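Local atomic coordinates of acetylated cis-Golgi protein, involved in ER-to-Golgi transport (Saccharomyces cerevisiae, PDB entry 6G8Y), a protein that is a yeast Golgi PDZ-domain protein of the GRASP family that takes part in ER-to-Golgi transport and probably binds golgin-type partners. Residues L16-V21 with S53-R58; F32-G37 with W77-G82. All blocks are in the same frame, centred on the assembly; numbering follows the deposited sequence.

Contact 1 of 2, residues L16-V21 with S53-R58; sequences LRIVWV and SYPDYR
Leu16 and Ser53 join the two segments through their backbones: the N-H of Leu16 reaches Ser53 O at 2.8 Å. A second link runs through side chains. Arg17 leaves its own backbone pointing away from 53-58, but a bend at chi2 (-62°) folds the chain back and sets the guanidinium edge against the serine hydroxyl. Its NH1 donates to Ser53 OG at 2.9 Å, close to the guanidinium plane, while NH2 adds a weak bond to the same oxygen. NH1 also donates to Leu16 O at 2.9 Å, in the guanidinium plane but well above the plane of that carbonyl.

Beyond this polar cluster the contact is mainly apolar. Leu16 CB lies 3.9 Å from Pro55 CD, and its CD1 branch reaches past Tyr54 CB to set a methyl against the Tyr57 hydroxyl, 3.7 Å from OH, the two side chains crossing at about a right angle. Ile18 sends CD1 to within 4.2 Å of Pro55 CG. Pro55 in turn rests its CB over one face of the Tyr57 ring, offset toward the rim, with Asp56 between them as N-cap. In this PDZ domain the contact thus ties the chain just before strand 19-20 to strand 53-55 and the start of helix 57-66.

Further bonds hold the polar groups in place: Arg17 NE donates to Leu10 O, and Ser53 OG has a weak bond to Pro14 O. Both carbonyls lie in a leader whose sequence looks like a protease-cleavage tag, so this outer shell is probably partly a product of the construct. Ser53 OG accepts from the guanidinium, and bonds from NE, NH1 and NH2 hold that group in one rotation and would spread its charge over neutral oxygens.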
loop_
_atom_site.group_PDB
_atom_site.type_symbol
_atom_site.label_atom_id
_atom_site.label_comp_id
_atom_site.label_asym_id
_atom_site.label_seq_id
_atom_site.Cartn_x
_atom_site.Cartn_y
_atom_site.Cartn_z
ATOM N N LEU A 16 8.028 3.782 7.274
ATOM C CA LEU A 16 6.611 4.087 7.155
ATOM C C LEU A 16 5.980 3.227 6.079
ATOM O O LEU A 16 6.569 3.060 5.001
ATOM C CB LEU A 16 6.427 5.543 6.792
ATOM C CG LEU A 16 6.973 6.528 7.815
ATOM C CD1 LEU A 16 6.659 7.939 7.371
ATOM C CD2 LEU A 16 6.494 6.265 9.235
ATOM N N ARG A 17 4.787 2.696 6.365
ATOM C CA ARG A 17 3.985 1.953 5.382
ATOM C C ARG A 17 2.551 2.483 5.363
ATOM O O ARG A 17 2.139 3.192 6.250
ATOM C CB ARG A 17 4.006 0.452 5.697
ATOM C CG ARG A 17 5.393 -0.206 5.527
ATOM C CD ARG A 17 5.930 -0.147 4.109
ATOM N NE ARG A 17 7.214 -0.844 3.991
ATOM C CZ ARG A 17 8.410 -0.301 4.208
ATOM N NH1 ARG A 17 8.568 0.983 4.528
ATOM N NH2 ARG A 17 9.494 -1.065 4.074
ATOM N N ILE A 18 1.815 2.171 4.315
ATOM C CA ILE A 18 0.418 2.536 4.184
ATOM C C ILE A 18 -0.398 1.266 4.404
ATOM O O ILE A 18 -0.041 0.176 3.906
ATOM C CB ILE A 18 0.145 3.158 2.805
ATOM C CG1 ILE A 18 1.154 4.286 2.548
ATOM C CG2 ILE A 18 -1.299 3.668 2.721
ATOM C CD1 ILE A 18 1.143 4.901 1.172
ATOM N N VAL A 19 -1.471 1.390 5.178
ATOM C CA VAL A 19 -2.371 0.265 5.454
ATOM C C VAL A 19 -3.814 0.606 5.100
ATOM O O VAL A 19 -4.146 1.788 5.000
ATOM C CB VAL A 19 -2.281 -0.175 6.934
ATOM C CG1 VAL A 19 -0.848 -0.629 7.230
ATOM C CG2 VAL A 19 -2.722 0.938 7.885
ATOM N N TRP A 20 -4.649 -0.422 4.934
ATOM C CA TRP A 20 -6.091 -0.299 4.713
ATOM C C TRP A 20 -6.782 -0.660 6.015
ATOM O O TRP A 20 -6.601 -1.775 6.502
ATOM C CB TRP A 20 -6.534 -1.292 3.624
ATOM C CG TRP A 20 -7.987 -1.288 3.349
ATOM C CD1 TRP A 20 -8.939 -1.994 4.002
ATOM C CD2 TRP A 20 -8.654 -0.541 2.336
ATOM N NE1 TRP A 20 -10.163 -1.737 3.462
ATOM C CE2 TRP A 20 -10.029 -0.827 2.451
ATOM C CE3 TRP A 20 -8.235 0.374 1.378
ATOM C CZ2 TRP A 20 -10.974 -0.261 1.614
ATOM C CZ3 TRP A 20 -9.173 0.938 0.545
ATOM C CH2 TRP A 20 -10.527 0.627 0.676
ATOM N N VAL A 21 -7.602 0.223 6.555
ATOM C CA VAL A 21 -8.265 -0.021 7.840
ATOM C C VAL A 21 -9.750 0.038 7.601
ATOM O O VAL A 21 -10.247 0.958 6.978
ATOM C CB VAL A 21 -7.842 0.996 8.923
ATOM C CG1 VAL A 21 -6.355 0.947 9.188
ATOM C CG2 VAL A 21 -8.234 2.428 8.562
ATOM N N SER A 53 12.838 3.450 5.463
ATOM C CA SER A 53 12.116 3.822 4.276
ATOM C C SER A 53 10.823 4.580 4.546
ATOM O O SER A 53 10.222 4.508 5.620
ATOM C CB SER A 53 11.877 2.597 3.420
ATOM O OG SER A 53 11.343 1.540 4.171
ATOM N N TYR A 54 10.430 5.364 3.558
ATOM C CA TYR A 54 9.154 6.077 3.597
ATOM C C TYR A 54 8.635 6.246 2.165
ATOM O O TYR A 54 9.404 6.170 1.214
ATOM C CB TYR A 54 9.279 7.437 4.297
ATOM C CG TYR A 54 10.368 8.323 3.784
ATOM C CD1 TYR A 54 11.648 8.282 4.327
ATOM C CD2 TYR A 54 10.130 9.246 2.732
ATOM C CE1 TYR A 54 12.677 9.078 3.826
ATOM C CE2 TYR A 54 11.165 10.054 2.238
ATOM C CZ TYR A 54 12.446 9.981 2.794
ATOM O OH TYR A 54 13.494 10.754 2.292
ATOM N N PRO A 55 7.332 6.475 2.003
ATOM C CA PRO A 55 6.810 6.612 0.664
ATOM C C PRO A 55 7.371 7.770 -0.145
ATOM O O PRO A 55 7.724 8.822 0.389
ATOM C CB PRO A 55 5.317 6.811 0.903
ATOM C CG PRO A 55 5.052 6.135 2.172
ATOM C CD PRO A 55 6.252 6.399 2.996
ATOM N N ASP A 56 7.424 7.573 -1.469
ATOM C CA ASP A 56 7.693 8.648 -2.436
ATOM C C ASP A 56 6.397 9.403 -2.619
ATOM O O ASP A 56 5.625 9.110 -3.540
ATOM C CB ASP A 56 8.265 8.057 -3.727
ATOM C CG ASP A 56 8.617 9.089 -4.799
ATOM O OD1 ASP A 56 8.300 10.298 -4.657
ATOM O OD2 ASP A 56 9.220 8.650 -5.820
ATOM N N TYR A 57 6.149 10.352 -1.709
ATOM C CA TYR A 57 4.866 11.033 -1.678
ATOM C C TYR A 57 4.565 11.850 -2.939
ATOM O O TYR A 57 3.410 11.954 -3.308
ATOM C CB TYR A 57 4.759 11.955 -0.470
ATOM C CG TYR A 57 4.717 11.197 0.828
ATOM C CD1 TYR A 57 3.626 10.418 1.175
ATOM C CD2 TYR A 57 5.792 11.274 1.721
ATOM C CE1 TYR A 57 3.560 9.776 2.402
ATOM C CE2 TYR A 57 5.756 10.637 2.917
ATOM C CZ TYR A 57 4.658 9.870 3.260
ATOM O OH TYR A 57 4.665 9.258 4.511
ATOM N N ARG A 58 5.565 12.471 -3.566
ATOM C CA ARG A 58 5.285 13.207 -4.812
ATOM C C ARG A 58 4.742 12.240 -5.872
ATOM O O ARG A 58 3.777 12.559 -6.574
ATOM C CB ARG A 58 6.522 13.927 -5.358
ATOM C CG ARG A 58 6.232 14.827 -6.571
ATOM C CD ARG A 58 7.386 14.862 -7.584
ATOM N NE ARG A 58 7.624 13.524 -8.139
ATOM C CZ ARG A 58 6.907 12.938 -9.103
ATOM N NH1 ARG A 58 5.875 13.554 -9.710
ATOM N NH2 ARG A 58 7.222 11.700 -9.462
#

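Contact 2 of 2, residues F32-G37 with W77-G82; sequences FDYIVG and WSAKGG
This contact is an antiparallel strand pairing, made where strand 33-38 begins and strand 71-78 ends. Tyr34 and Trp77 form a hydrogen-bonded pair, with Tyr34 N to Trp77 O and Trp77 N to Tyr34 O both 2.9 Å. Asp33 and Ser78 follow as a non-hydrogen-bonded pair, and Ala79 N donates to Phe32 O at 2.9 Å, a nearly straight bond (169°) just past the strand.

The side chains add packing around the backbone bonds. Val36 CG1 packs 3.5 Å from Trp77 CB, the two side chains crossing obliquely. Ala79 CB touches Phe32 CB and also sits at the edge of the Tyr34 ring. Lys80 runs alongside Phe32: with chi1 at -55°, CG of Phe32 beside its backbone N, the ring edge meets Lys80 CG in plane, 3.9 Å from CD2. Ser78 OG makes at most a weak, long contact with Asp33 OD1; the carboxylate has its stronger partner in Arg85, through a salt bridge from OD2. A water gripped by Phe32 N, Lys80 N and Ser78 OG, the last at 2.7 Å, bridges the segments where the strands end.

Past Ser78 the chain makes a helical turn, closed by Gly82 N to Ser78 O at 2.8 Å, and returns as strand 83-90. At the other end Val36 and Gly37 face Asn75 in a classic beta bulge of the curled antiparallel sheet of this PDZ domain.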
loop_
_atom_site.group_PDB
_atom_site.type_symbol
_atom_site.label_atom_id
_atom_site.label_comp_id
_atom_site.label_asym_id
_atom_site.label_seq_id
_atom_site.Cartn_x
_atom_site.Cartn_y
_atom_site.Cartn_z
ATOM N N PHE A 32 -4.627 -7.268 9.341
ATOM C CA PHE A 32 -3.507 -6.342 9.084
ATOM C C PHE A 32 -3.235 -6.250 7.594
ATOM O O PHE A 32 -2.460 -7.014 7.030
ATOM C CB PHE A 32 -2.299 -6.805 9.878
ATOM C CG PHE A 32 -2.598 -6.953 11.333
ATOM C CD1 PHE A 32 -2.770 -5.826 12.123
ATOM C CD2 PHE A 32 -2.794 -8.215 11.899
ATOM C CE1 PHE A 32 -3.090 -5.949 13.467
ATOM C CE2 PHE A 32 -3.104 -8.346 13.244
ATOM C CZ PHE A 32 -3.255 -7.213 14.028
ATOM N N ASP A 33 -3.926 -5.312 6.966
ATOM C CA ASP A 33 -4.015 -5.212 5.516
ATOM C C ASP A 33 -3.045 -4.122 5.060
ATOM O O ASP A 33 -3.333 -2.932 5.177
ATOM C CB ASP A 33 -5.439 -4.863 5.099
ATOM C CG ASP A 33 -6.419 -6.026 5.252
ATOM O OD1 ASP A 33 -5.999 -7.193 5.201
ATOM O OD2 ASP A 33 -7.638 -5.757 5.384
ATOM N N TYR A 34 -1.895 -4.534 4.539
ATOM C CA TYR A 34 -0.899 -3.585 4.045
ATOM C C TYR A 34 -1.232 -3.221 2.605
ATOM O O TYR A 34 -1.617 -4.081 1.814
ATOM C CB TYR A 34 0.491 -4.214 4.049
ATOM C CG TYR A 34 1.129 -4.240 5.393
ATOM C CD1 TYR A 34 1.742 -3.091 5.899
ATOM C CD2 TYR A 34 1.170 -5.405 6.144
ATOM C CE1 TYR A 34 2.370 -3.093 7.121
ATOM C CE2 TYR A 34 1.794 -5.418 7.391
ATOM C CZ TYR A 34 2.396 -4.255 7.863
ATOM O OH TYR A 34 3.030 -4.233 9.079
ATOM N N ILE A 35 -1.071 -1.938 2.268
ATOM C CA ILE A 35 -1.088 -1.528 0.871
ATOM C C ILE A 35 0.254 -1.873 0.260
ATOM O O ILE A 35 1.287 -1.355 0.678
ATOM C CB ILE A 35 -1.304 -0.014 0.695
ATOM C CG1 ILE A 35 -2.558 0.461 1.400
ATOM C CG2 ILE A 35 -1.351 0.339 -0.777
ATOM C CD1 ILE A 35 -3.733 -0.415 1.162
ATOM N N VAL A 36 0.219 -2.742 -0.740
ATOM C CA VAL A 36 1.429 -3.142 -1.459
ATOM C C VAL A 36 1.527 -2.562 -2.869
ATOM O O VAL A 36 2.597 -2.568 -3.478
ATOM C CB VAL A 36 1.601 -4.682 -1.442
ATOM C CG1 VAL A 36 1.813 -5.147 -0.007
ATOM C CG2 VAL A 36 0.439 -5.415 -2.081
ATOM N N GLY A 37 0.423 -2.039 -3.393
ATOM C CA GLY A 37 0.454 -1.439 -4.699
ATOM C C GLY A 37 -0.703 -0.488 -4.913
ATOM O O GLY A 37 -1.713 -0.533 -4.204
ATOM N N TRP A 77 -2.108 -6.709 0.642
ATOM C CA TRP A 77 -1.572 -7.969 1.182
ATOM C C TRP A 77 -2.096 -8.089 2.603
ATOM O O TRP A 77 -1.798 -7.228 3.431
ATOM C CB TRP A 77 -0.041 -7.905 1.214
ATOM C CG TRP A 77 0.659 -9.042 1.964
ATOM C CD1 TRP A 77 1.301 -8.955 3.168
ATOM C CD2 TRP A 77 0.788 -10.404 1.537
ATOM N NE1 TRP A 77 1.832 -10.173 3.513
ATOM C CE2 TRP A 77 1.526 -11.084 2.537
ATOM C CE3 TRP A 77 0.357 -11.118 0.408
ATOM C CZ2 TRP A 77 1.840 -12.445 2.446
ATOM C CZ3 TRP A 77 0.669 -12.481 0.321
ATOM C CH2 TRP A 77 1.405 -13.123 1.339
ATOM N N SER A 78 -2.846 -9.137 2.895
ATOM C CA SER A 78 -3.294 -9.379 4.274
ATOM C C SER A 78 -2.202 -10.158 5.001
ATOM O O SER A 78 -1.885 -11.282 4.592
ATOM C CB SER A 78 -4.596 -10.177 4.271
ATOM O OG SER A 78 -5.028 -10.408 5.602
ATOM N N ALA A 79 -1.645 -9.570 6.067
ATOM C CA ALA A 79 -0.470 -10.121 6.757
ATOM C C ALA A 79 -0.703 -11.503 7.341
ATOM O O ALA A 79 0.144 -12.392 7.183
ATOM C CB ALA A 79 0.014 -9.175 7.840
ATOM N N LYS A 80 -1.857 -11.681 7.984
ATOM C CA LYS A 80 -2.191 -12.937 8.663
ATOM C C LYS A 80 -2.695 -14.000 7.701
ATOM O O LYS A 80 -2.251 -15.150 7.759
ATOM C CB LYS A 80 -3.222 -12.703 9.769
ATOM C CG LYS A 80 -2.653 -11.977 10.976
ATOM C CD LYS A 80 -1.920 -12.940 11.901
ATOM C CE LYS A 80 -0.658 -12.312 12.476
ATOM N NZ LYS A 80 -0.086 -13.107 13.597
ATOM N N GLY A 81 -3.623 -13.625 6.827
ATOM C CA GLY A 81 -4.137 -14.547 5.821
ATOM C C GLY A 81 -3.143 -14.935 4.735
ATOM O O GLY A 81 -3.273 -15.992 4.121
ATOM N N GLY A 82 -2.154 -14.082 4.490
ATOM C CA GLY A 82 -1.174 -14.289 3.441
ATOM C C GLY A 82 -1.746 -14.262 2.037
ATOM O O GLY A 82 -1.253 -14.970 1.158
HETATM O O HOH W 1 -4.403 -10.208 8.240
#

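In the fold
The centres of the two contacts lie 13 Å apart, and their segments alternate along the chain: 16-21, 32-37, 53-58, 77-82. Strands 19-20 and 33-38 are neighbours in one curled antiparallel sheet, where Trp20 N meets Asp33 O and Ile18 O meets Ile35 N, so the first segments of both contacts are joined directly. Strand 33-38 is thus flanked by 19-20 on one edge and by 71-78 in contact 2. Contact 1 joins strand 53-55 and the start of helix 57-66, which leads on to strand 71-78, to the sheet side of this PDZ domain, and contact 2 pairs two of the sheet's strands.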